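Local coordinates for uncharacterized protein DR_0571 (Deinococcus radiodurans R1, PDB 3C4N) that binds ADP and is probably an FAD-dependent oxidoreductase, although its substrate and reaction are unknown, at residues L116-P128 and A266-P280. Numbering follows the deposited sequence.
Sequences LEVEDRPLLHLLP and AQTPVLRASGLTLRP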
loop_
_atom_site.group_PDB
_atom_site.type_symbol
_atom_site.label_atom_id
_atom_site.label_comp_id
_atom_site.label_asym_id
_atom_site.label_seq_id
_atom_site.Cartn_x
_atom_site.Cartn_y
_atom_site.Cartn_z
ATOM N N LEU A 116 7.987 17.112 -5.117
ATOM C CA LEU A 116 7.709 17.451 -3.728
ATOM C C LEU A 116 7.610 18.969 -3.632
ATOM O O LEU A 116 8.622 19.655 -3.659
ATOM C CB LEU A 116 8.830 16.941 -2.819
ATOM C CG LEU A 116 8.394 16.506 -1.418
ATOM C CD1 LEU A 116 9.485 16.884 -0.421
ATOM C CD2 LEU A 116 7.100 17.171 -1.033
ATOM N N GLU A 117 6.383 19.473 -3.542
ATOM C CA GLU A 117 6.109 20.907 -3.453
ATOM C C GLU A 117 6.805 21.543 -2.259
ATOM O O GLU A 117 6.464 21.249 -1.113
ATOM C CB GLU A 117 4.601 21.161 -3.309
ATOM C CG GLU A 117 3.728 20.689 -4.460
ATOM C CD GLU A 117 3.847 21.572 -5.682
ATOM O OE1 GLU A 117 3.219 21.237 -6.711
ATOM O OE2 GLU A 117 4.565 22.598 -5.617
ATOM N N VAL A 118 7.767 22.421 -2.525
ATOM C CA VAL A 118 8.493 23.104 -1.456
ATOM C C VAL A 118 8.764 24.545 -1.879
ATOM O O VAL A 118 9.494 24.789 -2.848
ATOM C CB VAL A 118 9.858 22.429 -1.158
ATOM C CG1 VAL A 118 10.551 23.151 -0.018
ATOM C CG2 VAL A 118 9.669 20.968 -0.828
ATOM N N GLU A 119 8.182 25.500 -1.161
ATOM C CA GLU A 119 8.393 26.898 -1.501
ATOM C C GLU A 119 9.310 27.608 -0.514
ATOM O O GLU A 119 9.454 27.184 0.636
ATOM C CB GLU A 119 7.049 27.644 -1.625
ATOM C CG GLU A 119 6.100 27.525 -0.437
ATOM C CD GLU A 119 5.020 26.441 -0.604
ATOM O OE1 GLU A 119 4.199 26.277 0.324
ATOM O OE2 GLU A 119 4.980 25.756 -1.651
ATOM N N ASP A 120 9.964 28.661 -0.993
ATOM C CA ASP A 120 10.862 29.463 -0.173
ATOM C C ASP A 120 9.981 30.464 0.531
ATOM O O ASP A 120 9.273 31.242 -0.105
ATOM C CB ASP A 120 11.879 30.186 -1.046
ATOM C CG ASP A 120 12.718 29.230 -1.856
ATOM O OD1 ASP A 120 13.248 28.262 -1.272
ATOM O OD2 ASP A 120 12.851 29.439 -3.078
ATOM N N ARG A 121 10.012 30.450 1.851
ATOM C CA ARG A 121 9.161 31.353 2.588
ATOM C C ARG A 121 9.892 31.804 3.837
ATOM O O ARG A 121 10.116 31.015 4.745
ATOM C CB ARG A 121 7.870 30.612 2.951
ATOM C CG ARG A 121 6.692 31.475 3.302
ATOM C CD ARG A 121 5.601 30.621 3.920
ATOM N NE ARG A 121 4.955 29.715 2.977
ATOM C CZ ARG A 121 4.143 30.104 2.001
ATOM N NH1 ARG A 121 3.586 29.203 1.195
ATOM N NH2 ARG A 121 3.892 31.393 1.824
ATOM N N PRO A 122 10.289 33.078 3.895
ATOM C CA PRO A 122 10.998 33.590 5.070
ATOM C C PRO A 122 10.137 33.480 6.325
ATOM O O PRO A 122 8.903 33.540 6.250
ATOM C CB PRO A 122 11.284 35.040 4.691
ATOM C CG PRO A 122 10.113 35.387 3.837
ATOM C CD PRO A 122 10.013 34.164 2.946
ATOM N N LEU A 123 10.799 33.322 7.470
ATOM C CA LEU A 123 10.120 33.193 8.756
ATOM C C LEU A 123 10.535 34.329 9.681
ATOM O O LEU A 123 11.721 34.603 9.828
ATOM C CB LEU A 123 10.460 31.837 9.385
ATOM C CG LEU A 123 9.775 31.453 10.693
ATOM C CD1 LEU A 123 9.776 29.945 10.861
ATOM C CD2 LEU A 123 10.494 32.119 11.852
ATOM N N LEU A 124 9.560 35.000 10.293
ATOM C CA LEU A 124 9.868 36.109 11.194
ATOM C C LEU A 124 9.479 35.804 12.632
ATOM O O LEU A 124 8.346 35.418 12.889
ATOM C CB LEU A 124 9.142 37.388 10.761
ATOM C CG LEU A 124 9.228 37.866 9.311
ATOM C CD1 LEU A 124 8.579 39.235 9.224
ATOM C CD2 LEU A 124 10.651 37.953 8.852
ATOM N N HIS A 125 10.422 35.971 13.559
ATOM C CA HIS A 125 10.177 35.753 14.993
ATOM C C HIS A 125 9.967 37.133 15.642
ATOM O O HIS A 125 10.892 37.707 16.222
ATOM C CB HIS A 125 11.382 35.058 15.641
ATOM C CG HIS A 125 11.214 34.775 17.106
ATOM N ND1 HIS A 125 10.255 35.390 17.883
ATOM C CD2 HIS A 125 11.907 33.961 17.939
ATOM C CE1 HIS A 125 10.366 34.968 19.132
ATOM N NE2 HIS A 125 11.361 34.102 19.193
ATOM N N LEU A 126 8.747 37.658 15.527
ATOM C CA LEU A 126 8.385 38.966 16.082
ATOM C C LEU A 126 8.761 39.122 17.556
ATOM O O LEU A 126 8.518 38.231 18.372
ATOM C CB LEU A 126 6.884 39.207 15.912
ATOM C CG LEU A 126 6.375 39.053 14.477
ATOM C CD1 LEU A 126 4.855 38.902 14.488
ATOM C CD2 LEU A 126 6.810 40.253 13.645
ATOM N N LEU A 127 9.338 40.272 17.888
ATOM C CA LEU A 127 9.771 40.558 19.251
ATOM C C LEU A 127 9.328 41.941 19.716
ATOM O O LEU A 127 9.092 42.827 18.899
ATOM C CB LEU A 127 11.292 40.468 19.326
ATOM C CG LEU A 127 11.870 39.100 18.981
ATOM C CD1 LEU A 127 13.323 39.246 18.564
ATOM C CD2 LEU A 127 11.712 38.174 20.176
ATOM N N PRO A 128 9.212 42.138 21.041
ATOM C CA PRO A 128 8.800 43.416 21.626
ATOM C C PRO A 128 9.930 44.446 21.616
ATOM O O PRO A 128 10.270 44.997 20.570
ATOM C CB PRO A 128 8.384 43.021 23.039
ATOM C CG PRO A 128 9.342 41.919 23.359
ATOM C CD PRO A 128 9.325 41.102 22.087
ATOM N N ALA A 266 0.982 32.871 -1.370
ATOM C CA ALA A 266 1.926 31.774 -1.567
ATOM C C ALA A 266 3.326 32.161 -1.117
ATOM O O ALA A 266 4.172 31.302 -0.877
ATOM C CB ALA A 266 1.951 31.366 -3.034
ATOM N N GLN A 267 3.565 33.460 -1.002
ATOM C CA GLN A 267 4.870 33.931 -0.604
ATOM C C GLN A 267 4.858 34.743 0.684
ATOM O O GLN A 267 5.866 35.353 1.050
ATOM C CB GLN A 267 5.474 34.732 -1.748
ATOM C CG GLN A 267 4.504 35.688 -2.392
ATOM C CD GLN A 267 4.963 36.122 -3.770
ATOM O OE1 GLN A 267 4.414 37.063 -4.354
ATOM N NE2 GLN A 267 5.977 35.432 -4.307
ATOM N N THR A 268 3.718 34.750 1.372
ATOM C CA THR A 268 3.612 35.467 2.637
ATOM C C THR A 268 4.405 34.662 3.658
ATOM O O THR A 268 4.168 33.469 3.857
ATOM C CB THR A 268 2.135 35.637 3.102
ATOM O OG1 THR A 268 2.113 36.085 4.462
ATOM C CG2 THR A 268 1.377 34.345 2.999
ATOM N N PRO A 269 5.373 35.311 4.310
ATOM C CA PRO A 269 6.234 34.678 5.316
ATOM C C PRO A 269 5.545 34.031 6.518
ATOM O O PRO A 269 4.413 34.368 6.864
ATOM C CB PRO A 269 7.188 35.809 5.715
ATOM C CG PRO A 269 6.391 37.053 5.453
ATOM C CD PRO A 269 5.672 36.748 4.172
ATOM N N VAL A 270 6.237 33.068 7.121
ATOM C CA VAL A 270 5.737 32.383 8.305
ATOM C C VAL A 270 6.013 33.365 9.442
ATOM O O VAL A 270 7.054 34.021 9.454
ATOM C CB VAL A 270 6.512 31.059 8.577
ATOM C CG1 VAL A 270 6.035 30.421 9.866
ATOM C CG2 VAL A 270 6.320 30.092 7.417
ATOM N N LEU A 271 5.084 33.480 10.382
ATOM C CA LEU A 271 5.248 34.398 11.501
ATOM C C LEU A 271 5.158 33.642 12.809
ATOM O O LEU A 271 4.422 32.660 12.919
ATOM C CB LEU A 271 4.157 35.469 11.465
ATOM C CG LEU A 271 4.094 36.322 10.192
ATOM C CD1 LEU A 271 2.694 36.922 10.052
ATOM C CD2 LEU A 271 5.160 37.406 10.246
ATOM N N ARG A 272 5.908 34.116 13.800
ATOM C CA ARG A 272 5.952 33.520 15.130
ATOM C C ARG A 272 5.928 34.605 16.190
ATOM O O ARG A 272 6.499 35.675 16.001
ATOM C CB ARG A 272 7.229 32.708 15.289
ATOM C CG ARG A 272 7.243 31.437 14.485
ATOM C CD ARG A 272 8.410 30.540 14.874
ATOM N NE ARG A 272 8.211 29.191 14.353
ATOM C CZ ARG A 272 9.091 28.205 14.467
ATOM N NH1 ARG A 272 10.244 28.420 15.088
ATOM N NH2 ARG A 272 8.817 27.007 13.966
ATOM N N ALA A 273 5.274 34.332 17.312
ATOM C CA ALA A 273 5.202 35.298 18.410
ATOM C C ALA A 273 5.008 34.532 19.715
ATOM O O ALA A 273 4.209 33.605 19.771
ATOM C CB ALA A 273 4.028 36.277 18.185
ATOM N N SER A 274 5.734 34.918 20.759
ATOM C CA SER A 274 5.621 34.246 22.053
ATOM C C SER A 274 5.464 32.722 21.947
ATOM O O SER A 274 4.773 32.105 22.756
ATOM C CB SER A 274 4.437 34.810 22.846
ATOM O OG SER A 274 4.650 36.165 23.206
ATOM N N GLY A 275 6.103 32.121 20.947
ATOM C CA GLY A 275 6.029 30.680 20.783
ATOM C C GLY A 275 4.925 30.186 19.867
ATOM O O GLY A 275 4.880 29.004 19.539
ATOM N N LEU A 276 4.024 31.067 19.453
ATOM C CA LEU A 276 2.958 30.649 18.568
ATOM C C LEU A 276 3.377 30.869 17.112
ATOM O O LEU A 276 4.174 31.758 16.823
ATOM C CB LEU A 276 1.678 31.419 18.896
ATOM C CG LEU A 276 0.470 31.270 17.966
ATOM C CD1 LEU A 276 -0.795 31.539 18.754
ATOM C CD2 LEU A 276 0.600 32.223 16.797
ATOM N N THR A 277 2.861 30.051 16.195
ATOM C CA THR A 277 3.222 30.201 14.785
ATOM C C THR A 277 2.014 30.392 13.854
ATOM O O THR A 277 0.971 29.782 14.046
ATOM C CB THR A 277 4.035 28.972 14.282
ATOM O OG1 THR A 277 5.189 28.789 15.106
ATOM C CG2 THR A 277 4.488 29.165 12.854
ATOM N N LEU A 278 2.163 31.253 12.855
ATOM C CA LEU A 278 1.110 31.465 11.882
ATOM C C LEU A 278 1.657 30.959 10.550
ATOM O O LEU A 278 2.484 31.611 9.901
ATOM C CB LEU A 278 0.718 32.943 11.815
ATOM C CG LEU A 278 0.006 33.453 13.086
ATOM C CD1 LEU A 278 -0.329 34.949 12.975
ATOM C CD2 LEU A 278 -1.280 32.646 13.297
ATOM N N ARG A 279 1.206 29.761 10.174
ATOM C CA ARG A 279 1.634 29.094 8.953
ATOM C C ARG A 279 0.673 29.349 7.811
ATOM O O ARG A 279 -0.416 28.768 7.756
ATOM C CB ARG A 279 1.751 27.581 9.199
ATOM C CG ARG A 279 1.687 26.674 7.943
ATOM C CD ARG A 279 2.917 26.779 7.044
ATOM N NE ARG A 279 3.199 25.520 6.327
ATOM C CZ ARG A 279 2.889 25.264 5.055
ATOM N NH1 ARG A 279 2.275 26.173 4.310
ATOM N NH2 ARG A 279 3.192 24.090 4.526
ATOM N N PRO A 280 1.059 30.236 6.879
ATOM C CA PRO A 280 0.191 30.534 5.734
ATOM C C PRO A 280 -0.068 29.262 4.924
ATOM O O PRO A 280 0.862 28.536 4.576
ATOM C CB PRO A 280 0.991 31.579 4.956
ATOM C CG PRO A 280 2.422 31.264 5.326
ATOM C CD PRO A 280 2.325 30.988 6.799
HETATM O O HOH W 1 3.247 24.209 1.393
#
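Arg121 reaches from 116-128 to the loop leading into strand 270-273, where its NH2 donates to Thr268 O (2.9 Å, 151° at the hydrogen) from above the carbonyl plane. A bend at chi3 (-70°) turns the guanidinium back along the loop, with CD against Val270 CG2 and Pro280 CG lying over one guanidinium face. Glu119 OE1 forms a salt bridge with Arg121 NH1 (3.1 Å), and both side chains are hydrogen-bonded to Thr168 OG1; a water links the same carboxylate oxygen to Arg279 NH2, while Arg279 NE is hydrogen-bonded to Pro83 O. Beyond this polar end, strand 123-127 runs parallel to 270-273, the first arm of a hairpin closed by a type I' turn (Ala273 to Leu276), within a mixed sheet; Leu124 N donates to Val270 O (2.8 Å). On one face Leu123 CD1 meets Val270 CG1 and covers the guanidinium of Arg272, whose extended chain carries NH1 to a salt bridge with Asp90. On the other, Leu124 and Leu271 lie alongside, CD1 to CD2 at 4.0 Å. An alanine at Arg121 would probably cost Thr268 O its donor and Glu119 its salt bridge, and open a gap beside Pro280. Arginine, with several N-H groups, suits this buried place, where Glu119 probably offsets its charge and that of Arg279.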